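PDB 3VCC: mandelate racemase/muconate lactonizing protein from Paenibacillus sp., which probably dehydrates a sugar acid, D-galacturonate, as a magnesium-dependent member of the enolase superfamily. Local coordinates for residues 203-208 with 228-233; 232-237 with 259-264. One frame throughout, in Å; residues are numbered along the deposited sequence.

Contact 1 (203-208 with 228-233); sequences KIMIDA and NLYWLE. With MG (magnesium ion), chain D.
Met205 lays its side chain over one face of the Trp231 indole, with CG 3.3 Å from the centroid of the five-membered ring and almost on its normal. Beyond CG the chain bends at chi2 (136°) and carries SD across to the six-membered ring, whose centroid lies 3.6 Å away; CG and SD thus sit over the two rings in turn, a CH-pi contact followed by a Met-aromatic one. At the start of the strands, Lys203 runs its aliphatic part over a face of the Tyr230 ring, CD standing 3.9 Å from the ring centroid, while the phenol oxygen hydrogen-bonds to Glu333. On the opposite face of the sheet, Ile206 CG1 meets Leu232 CD1, and Ile204 packs its CG2 methyl on Leu229 CD2; Val191 of helix 180-198 packs on Ile204, Ile206 and Leu229, while Leu232 is met by helices 214-223 and 240-253. Between the faces, backbone hydrogen bonds run from Tyr230 N to Ile204 O, Ile206 N to Trp231 O, Glu233 N to Ile206 O and Ala208 N to Glu233 O. At the C-terminal ends Asp207 and Glu233 stack their carboxylates, planes 26° apart. OD2 of Asp207, which also accepts a hydrogen bond from Lys170, and OE2 of Glu233 come within 3.0 Å because both bind one magnesium ion. Trp231 NE1 donates a bent hydrogen bond of 3.2 Å to the anti lone pair of Glu233 OE1, which also takes a salt bridge from Lys168 and a hydrogen bond from Gln283, restraining the glutamate's rotation. Adjacent parallel strands presenting acidic metal ligands at their C-terminal ends are characteristic of the enolase-superfamily barrel.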
ATOM      1  N   LYS A 203      -0.564  14.038 -10.967  1.00 23.04           N
ATOM      2  CA  LYS A 203      -1.397  14.237  -9.780  1.00 18.98           C
ATOM      3  C   LYS A 203      -0.515  14.445  -8.555  1.00 21.04           C
ATOM      4  O   LYS A 203       0.477  13.745  -8.371  1.00 21.79           O
ATOM      5  CB  LYS A 203      -2.357  13.062  -9.573  1.00 18.42           C
ATOM      6  CG  LYS A 203      -3.512  13.056 -10.571  1.00 24.47           C
ATOM      7  CD  LYS A 203      -4.371  11.819 -10.418  1.00 29.90           C
ATOM      8  CE  LYS A 203      -5.469  11.764 -11.471  1.00 38.45           C
ATOM      9  NZ  LYS A 203      -4.976  11.274 -12.791  1.00 43.81           N
ATOM     10  N   ILE A 204      -0.895  15.407  -7.717  1.00 19.74           N
ATOM     11  CA  ILE A 204      -0.130  15.748  -6.532  1.00 19.39           C
ATOM     12  C   ILE A 204      -0.956  15.479  -5.279  1.00 22.84           C
ATOM     13  O   ILE A 204      -2.080  15.982  -5.154  1.00 22.09           O
ATOM     14  CB  ILE A 204       0.265  17.245  -6.552  1.00 19.70           C
ATOM     15  CG1 ILE A 204       1.182  17.542  -7.735  1.00 24.44           C
ATOM     16  CG2 ILE A 204       0.901  17.654  -5.223  1.00 24.89           C
ATOM     17  CD1 ILE A 204       2.472  16.743  -7.717  1.00 20.65           C
ATOM     18  N   MET A 205      -0.403  14.685  -4.361  1.00 19.47           N
ATOM     19  CA  MET A 205      -1.065  14.410  -3.092  1.00 19.98           C
ATOM     20  C   MET A 205      -0.222  14.920  -1.941  1.00 20.14           C
ATOM     21  O   MET A 205       1.006  14.945  -2.040  1.00 19.97           O
ATOM     22  CB  MET A 205      -1.316  12.911  -2.934  1.00 17.06           C
ATOM     23  CG  MET A 205      -2.509  12.438  -3.734  1.00 20.69           C
ATOM     24  SD  MET A 205      -2.181  10.917  -4.604  1.00 36.02           S
ATOM     25  CE  MET A 205      -1.269  11.573  -5.986  1.00 27.12           C
ATOM     26  N   ILE A 206      -0.862  15.340  -0.853  1.00 17.69           N
ATOM     27  CA  ILE A 206      -0.078  15.732   0.315  1.00 16.99           C
ATOM     28  C   ILE A 206      -0.525  14.960   1.536  1.00 16.55           C
ATOM     29  O   ILE A 206      -1.709  14.626   1.685  1.00 17.25           O
ATOM     30  CB  ILE A 206      -0.067  17.270   0.588  1.00 19.76           C
ATOM     31  CG1 ILE A 206      -1.461  17.797   0.922  1.00 20.96           C
ATOM     32  CG2 ILE A 206       0.526  18.037  -0.600  1.00 17.07           C
ATOM     33  CD1 ILE A 206      -1.471  19.328   1.183  1.00 18.30           C
ATOM     34  N   ASP A 207       0.431  14.677   2.407  1.00 16.86           N
ATOM     35  CA  ASP A 207       0.204  13.816   3.550  1.00 19.55           C
ATOM     36  C   ASP A 207       0.842  14.473   4.764  1.00 17.50           C
ATOM     37  O   ASP A 207       2.066  14.589   4.849  1.00 16.22           O
ATOM     38  CB  ASP A 207       0.787  12.427   3.264  1.00 17.01           C
ATOM     39  CG  ASP A 207       0.602  11.449   4.406  1.00 20.25           C
ATOM     40  OD1 ASP A 207       0.129  11.849   5.487  1.00 18.50           O
ATOM     41  OD2 ASP A 207       0.967  10.260   4.221  1.00 19.02           O
ATOM     42  N   ALA A 208       0.001  14.946   5.691  1.00 16.44           N
ATOM     43  CA  ALA A 208       0.500  15.673   6.850  1.00 17.40           C
ATOM     44  C   ALA A 208       0.831  14.800   8.059  1.00 17.08           C
ATOM     45  O   ALA A 208       1.357  15.304   9.059  1.00 18.42           O
ATOM     46  CB  ALA A 208      -0.480  16.786   7.255  1.00 16.77           C
ATOM     47  N   ASN A 228      -3.290  22.283  -8.436  1.00 38.51           N
ATOM     48  CA  ASN A 228      -4.330  21.274  -8.380  1.00 40.19           C
ATOM     49  C   ASN A 228      -3.855  20.076  -7.561  1.00 38.74           C
ATOM     50  O   ASN A 228      -3.013  19.299  -8.003  1.00 42.20           O
ATOM     51  CB  ASN A 228      -4.771  20.868  -9.788  1.00 43.29           C
ATOM     52  CG  ASN A 228      -5.402  22.026 -10.557  1.00 54.24           C
ATOM     53  OD1 ASN A 228      -6.132  22.848  -9.988  1.00 51.11           O
ATOM     54  ND2 ASN A 228      -5.115  22.100 -11.854  1.00 56.24           N
ATOM     55  N   LEU A 229      -4.377  19.972  -6.344  1.00 31.26           N
ATOM     56  CA  LEU A 229      -4.046  18.882  -5.438  1.00 24.90           C
ATOM     57  C   LEU A 229      -5.095  17.796  -5.595  1.00 17.92           C
ATOM     58  O   LEU A 229      -6.304  18.092  -5.609  1.00 21.85           O
ATOM     59  CB  LEU A 229      -4.058  19.390  -3.999  1.00 22.44           C
ATOM     60  CG  LEU A 229      -3.081  20.506  -3.669  1.00 30.24           C
ATOM     61  CD1 LEU A 229      -3.346  21.038  -2.256  1.00 26.74           C
ATOM     62  CD2 LEU A 229      -1.646  20.009  -3.801  1.00 35.73           C
ATOM     63  N   TYR A 230      -4.652  16.551  -5.711  1.00 20.20           N
ATOM     64  CA  TYR A 230      -5.576  15.449  -5.917  1.00 19.75           C
ATOM     65  C   TYR A 230      -6.196  15.014  -4.599  1.00 20.39           C
ATOM     66  O   TYR A 230      -7.420  14.847  -4.498  1.00 19.77           O
ATOM     67  CB  TYR A 230      -4.888  14.279  -6.616  1.00 20.11           C
ATOM     68  CG  TYR A 230      -5.857  13.181  -6.979  1.00 18.97           C
ATOM     69  CD1 TYR A 230      -6.751  13.330  -8.035  1.00 24.07           C
ATOM     70  CD2 TYR A 230      -5.894  11.999  -6.255  1.00 20.84           C
ATOM     71  CE1 TYR A 230      -7.649  12.317  -8.362  1.00 27.45           C
ATOM     72  CE2 TYR A 230      -6.779  10.986  -6.579  1.00 22.01           C
ATOM     73  CZ  TYR A 230      -7.654  11.151  -7.630  1.00 25.90           C
ATOM     74  OH  TYR A 230      -8.532  10.133  -7.940  1.00 25.45           O
ATOM     75  N   TRP A 231      -5.365  14.820  -3.582  1.00 16.98           N
ATOM     76  CA  TRP A 231      -5.922  14.564  -2.258  1.00 19.42           C
ATOM     77  C   TRP A 231      -5.086  15.086  -1.105  1.00 17.84           C
ATOM     78  O   TRP A 231      -3.891  15.369  -1.244  1.00 16.39           O
ATOM     79  CB  TRP A 231      -6.322  13.082  -2.078  1.00 17.99           C
ATOM     80  CG  TRP A 231      -5.247  12.047  -1.691  1.00 18.72           C
ATOM     81  CD1 TRP A 231      -4.242  12.168  -0.757  1.00 16.27           C
ATOM     82  CD2 TRP A 231      -5.136  10.718  -2.222  1.00 16.96           C
ATOM     83  NE1 TRP A 231      -3.519  10.998  -0.687  1.00 21.16           N
ATOM     84  CE2 TRP A 231      -4.042  10.095  -1.581  1.00 19.82           C
ATOM     85  CE3 TRP A 231      -5.858   9.999  -3.184  1.00 19.70           C
ATOM     86  CZ2 TRP A 231      -3.644   8.779  -1.878  1.00 22.89           C
ATOM     87  CZ3 TRP A 231      -5.455   8.685  -3.486  1.00 18.41           C
ATOM     88  CH2 TRP A 231      -4.361   8.094  -2.829  1.00 16.95           C
ATOM     89  N   LEU A 232      -5.755  15.211   0.031  1.00 17.31           N
ATOM     90  CA  LEU A 232      -5.174  15.654   1.273  1.00 15.19           C
ATOM     91  C   LEU A 232      -5.354  14.526   2.263  1.00 18.18           C
ATOM     92  O   LEU A 232      -6.480  14.140   2.594  1.00 19.55           O
ATOM     93  CB  LEU A 232      -5.911  16.895   1.784  1.00 18.77           C
ATOM     94  CG  LEU A 232      -5.738  17.240   3.261  1.00 18.40           C
ATOM     95  CD1 LEU A 232      -4.269  17.610   3.556  1.00 23.70           C
ATOM     96  CD2 LEU A 232      -6.705  18.365   3.659  1.00 20.60           C
ATOM     97  N   GLU A 233      -4.232  14.005   2.729  1.00 15.99           N
ATOM     98  CA  GLU A 233      -4.210  12.792   3.530  1.00 20.09           C
ATOM     99  C   GLU A 233      -3.787  13.106   4.966  1.00 19.54           C
ATOM    100  O   GLU A 233      -2.772  13.773   5.189  1.00 17.12           O
ATOM    101  CB  GLU A 233      -3.232  11.792   2.904  1.00 17.45           C
ATOM    102  CG  GLU A 233      -2.916  10.576   3.781  1.00 18.81           C
ATOM    103  CD  GLU A 233      -2.122   9.512   3.024  1.00 18.77           C
ATOM    104  OE1 GLU A 233      -2.077   9.558   1.780  1.00 18.29           O
ATOM    105  OE2 GLU A 233      -1.546   8.627   3.673  1.00 19.94           O
TER
HETATM  106 MG    MG D 402      -0.046   8.458   5.107  1.00 21.74          MG
HETATM  107  O   HOH W   1      -0.613   9.703   6.835  1.00 18.62           O
HETATM  108  O   HOH W   2       0.908   7.259   3.509  1.00 21.66           O
HETATM  109  O   HOH W   3       1.780   7.840   6.448  1.00 20.91           O

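Contact 2 (232-237 with 259-264); sequences LEEAFH and IADGEG. With MG (magnesium ion), chain D; MG (magnesium ion), chain C.
A chi1 of 74° sets CG of Glu263 between its backbone N and carbonyl carbon, and the otherwise extended chain carries OE2 to the magnesium ion held by Glu233; there Glu263 OE2 comes to 3.0 Å from Glu233 OE2, the two side chains crossing at about a right angle. Glu234 bends at chi2 (-148°) instead, bringing its OE2 to a second magnesium ion, 2.1 Å away, where Asp261 OD1 also binds. The carboxylates of Glu234 and Asp261 are almost perpendicular, at 89°, with Glu234 OE2 and Asp261 OD1 3.2 Å apart; Glu238 completes the protein ligands. Asp261 is steadied by Gly262 N, which donates to the anti lone pair of OD1, and by Tyr243 at OD2.

Glu234 OE1 comes within 3.6 Å of Glu263 OE1, which brings the two metal sites close together. A water bridges Glu234 OE2 and Glu263 O. Behind the acids, Leu232 CD2 lies beside Ile259 CD1 at 3.9 Å, while Ala260 N hydrogen-bonds to Leu232 O and Glu234 N to Ala260 O, continuing the parallel pairing up to the ligands. So many carboxylates in one place imply a site that probably depends on bound cations to balance its negative charge.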
ATOM      1  N   LEU A 232      -5.755  15.211   0.031  1.00 17.31           N
ATOM      2  CA  LEU A 232      -5.174  15.654   1.273  1.00 15.19           C
ATOM      3  C   LEU A 232      -5.354  14.526   2.263  1.00 18.18           C
ATOM      4  O   LEU A 232      -6.480  14.140   2.594  1.00 19.55           O
ATOM      5  CB  LEU A 232      -5.911  16.895   1.784  1.00 18.77           C
ATOM      6  CG  LEU A 232      -5.738  17.240   3.261  1.00 18.40           C
ATOM      7  CD1 LEU A 232      -4.269  17.610   3.556  1.00 23.70           C
ATOM      8  CD2 LEU A 232      -6.705  18.365   3.659  1.00 20.60           C
ATOM      9  N   GLU A 233      -4.232  14.005   2.729  1.00 15.99           N
ATOM     10  CA  GLU A 233      -4.210  12.792   3.530  1.00 20.09           C
ATOM     11  C   GLU A 233      -3.787  13.106   4.966  1.00 19.54           C
ATOM     12  O   GLU A 233      -2.772  13.773   5.189  1.00 17.12           O
ATOM     13  CB  GLU A 233      -3.232  11.792   2.904  1.00 17.45           C
ATOM     14  CG  GLU A 233      -2.916  10.576   3.781  1.00 18.81           C
ATOM     15  CD  GLU A 233      -2.122   9.512   3.024  1.00 18.77           C
ATOM     16  OE1 GLU A 233      -2.077   9.558   1.780  1.00 18.29           O
ATOM     17  OE2 GLU A 233      -1.546   8.627   3.673  1.00 19.94           O
ATOM     18  N   GLU A 234      -4.572  12.624   5.926  1.00 16.50           N
ATOM     19  CA  GLU A 234      -4.264  12.766   7.344  1.00 16.59           C
ATOM     20  C   GLU A 234      -3.806  14.183   7.740  1.00 17.24           C
ATOM     21  O   GLU A 234      -2.727  14.360   8.315  1.00 16.63           O
ATOM     22  CB  GLU A 234      -3.234  11.718   7.790  1.00 17.65           C
ATOM     23  CG  GLU A 234      -3.755  10.270   7.683  1.00 16.29           C
ATOM     24  CD  GLU A 234      -3.182   9.348   8.751  1.00 20.01           C
ATOM     25  OE1 GLU A 234      -1.952   9.124   8.790  1.00 21.21           O
ATOM     26  OE2 GLU A 234      -3.968   8.808   9.552  1.00 19.02           O
ATOM     27  N   ALA A 235      -4.624  15.178   7.410  1.00 16.55           N
ATOM     28  CA  ALA A 235      -4.353  16.554   7.831  1.00 19.91           C
ATOM     29  C   ALA A 235      -4.255  16.600   9.355  1.00 19.55           C
ATOM     30  O   ALA A 235      -3.387  17.271   9.909  1.00 18.63           O
ATOM     31  CB  ALA A 235      -5.468  17.490   7.327  1.00 16.75           C
ATOM     32  N   PHE A 236      -5.158  15.862  10.012  1.00 17.40           N
ATOM     33  CA  PHE A 236      -5.236  15.740  11.472  1.00 17.79           C
ATOM     34  C   PHE A 236      -6.015  14.458  11.738  1.00 18.39           C
ATOM     35  O   PHE A 236      -6.661  13.932  10.836  1.00 17.34           O
ATOM     36  CB  PHE A 236      -5.995  16.928  12.066  1.00 18.01           C
ATOM     37  CG  PHE A 236      -7.176  17.345  11.243  1.00 18.38           C
ATOM     38  CD1 PHE A 236      -7.093  18.429  10.371  1.00 15.70           C
ATOM     39  CD2 PHE A 236      -8.357  16.609  11.282  1.00 15.59           C
ATOM     40  CE1 PHE A 236      -8.191  18.811   9.591  1.00 18.17           C
ATOM     41  CE2 PHE A 236      -9.457  16.979  10.485  1.00 16.78           C
ATOM     42  CZ  PHE A 236      -9.369  18.081   9.646  1.00 17.63           C
ATOM     43  N   HIS A 237      -5.963  13.940  12.960  1.00 17.02           N
ATOM     44  CA  HIS A 237      -6.686  12.700  13.239  1.00 22.57           C
ATOM     45  C   HIS A 237      -8.148  12.846  12.849  1.00 16.34           C
ATOM     46  O   HIS A 237      -8.804  13.851  13.194  1.00 19.34           O
ATOM     47  CB  HIS A 237      -6.565  12.283  14.702  1.00 17.74           C
ATOM     48  CG  HIS A 237      -7.194  10.957  14.988  1.00 17.38           C
ATOM     49  ND1 HIS A 237      -6.761   9.786  14.400  1.00 19.33           N
ATOM     50  CD2 HIS A 237      -8.241  10.618  15.775  1.00 19.33           C
ATOM     51  CE1 HIS A 237      -7.506   8.781  14.825  1.00 21.68           C
ATOM     52  NE2 HIS A 237      -8.415   9.259  15.657  1.00 18.44           N
ATOM     53  N   ILE A 259     -10.500  14.090   0.369  1.00 16.84           N
ATOM     54  CA  ILE A 259      -9.986  13.836   1.707  1.00 17.03           C
ATOM     55  C   ILE A 259      -9.687  12.340   1.818  1.00 16.91           C
ATOM     56  O   ILE A 259     -10.552  11.496   1.545  1.00 20.06           O
ATOM     57  CB  ILE A 259     -10.984  14.274   2.787  1.00 15.07           C
ATOM     58  CG1 ILE A 259     -11.264  15.780   2.656  1.00 17.39           C
ATOM     59  CG2 ILE A 259     -10.464  13.921   4.193  1.00 16.39           C
ATOM     60  CD1 ILE A 259     -10.034  16.639   2.761  1.00 19.83           C
ATOM     61  N   ALA A 260      -8.466  12.023   2.219  1.00 14.80           N
ATOM     62  CA  ALA A 260      -8.001  10.641   2.308  1.00 16.29           C
ATOM     63  C   ALA A 260      -7.575  10.331   3.740  1.00 16.96           C
ATOM     64  O   ALA A 260      -6.907  11.138   4.375  1.00 18.78           O
ATOM     65  CB  ALA A 260      -6.837  10.419   1.352  1.00 17.49           C
ATOM     66  N   ASP A 261      -7.968   9.170   4.265  1.00 16.05           N
ATOM     67  CA  ASP A 261      -7.579   8.829   5.631  1.00 14.39           C
ATOM     68  C   ASP A 261      -7.711   7.319   5.854  1.00 20.35           C
ATOM     69  O   ASP A 261      -8.211   6.617   4.978  1.00 18.61           O
ATOM     70  CB  ASP A 261      -8.447   9.610   6.618  1.00 18.86           C
ATOM     71  CG  ASP A 261      -7.692  10.018   7.863  1.00 17.64           C
ATOM     72  OD1 ASP A 261      -6.907   9.188   8.352  1.00 17.07           O
ATOM     73  OD2 ASP A 261      -7.891  11.157   8.360  1.00 18.84           O
ATOM     74  N   GLY A 262      -7.252   6.828   7.006  1.00 16.66           N
ATOM     75  CA  GLY A 262      -7.514   5.445   7.387  1.00 16.39           C
ATOM     76  C   GLY A 262      -6.340   4.569   7.801  1.00 19.09           C
ATOM     77  O   GLY A 262      -6.549   3.448   8.288  1.00 19.83           O
ATOM     78  N   GLU A 263      -5.103   5.037   7.622  1.00 20.34           N
ATOM     79  CA  GLU A 263      -3.970   4.200   8.002  1.00 20.19           C
ATOM     80  C   GLU A 263      -3.802   4.163   9.527  1.00 19.85           C
ATOM     81  O   GLU A 263      -4.406   4.958  10.249  1.00 18.28           O
ATOM     82  CB  GLU A 263      -2.674   4.676   7.329  1.00 18.97           C
ATOM     83  CG  GLU A 263      -2.148   5.948   7.952  1.00 20.60           C
ATOM     84  CD  GLU A 263      -0.919   6.448   7.223  1.00 20.77           C
ATOM     85  OE1 GLU A 263       0.199   6.408   7.775  1.00 24.33           O
ATOM     86  OE2 GLU A 263      -1.093   6.852   6.067  1.00 17.87           O
ATOM     87  N   GLY A 264      -2.978   3.237  10.010  1.00 20.50           N
ATOM     88  CA  GLY A 264      -2.617   3.181  11.422  1.00 23.49           C
ATOM     89  C   GLY A 264      -3.785   2.836  12.326  1.00 23.98           C
ATOM     90  O   GLY A 264      -4.663   2.064  11.955  1.00 23.70           O
TER
HETATM   91 MG    MG D 402      -0.046   8.458   5.107  1.00 21.74          MG
HETATM   92 MG    MG C 401      -5.972   9.068  10.290  1.00 21.22          MG
HETATM   93  O   HOH W   4      -3.001   7.040  11.445  1.00 24.37           O
HETATM   94  O   HOH W   1      -0.613   9.703   6.835  1.00 18.62           O
HETATM   95  O   HOH W   5      -5.072   8.988  12.328  1.00 19.10           O
HETATM   96  O   HOH W   6      -5.720  11.251  10.270  1.00 15.16           O
HETATM   97  O   HOH W   7      -6.418   6.874  10.232  1.00 16.34           O
HETATM   98  O   HOH W   2       0.908   7.259   3.509  1.00 21.66           O

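In the fold
Both contacts are buried and belong to successive beta-alpha-beta units of the barrel, with strand 229-233 as the shared middle strand: it pairs with 204-207 in contact 1 and with 258-261 in contact 2. Contact 1 follows most of the strand length, so aromatic, sulfur and aliphatic packing dominates until the metal ligands at its end. Contact 2 lies farther along, where the strands give way to loops, and its chemistry is mainly carboxylate, metal and water. The contacts meet at Glu233, whose magnesium ion draws Asp207 from contact 1 and Glu263 from contact 2; the second ion takes its protein ligands from contact 2 and Glu238.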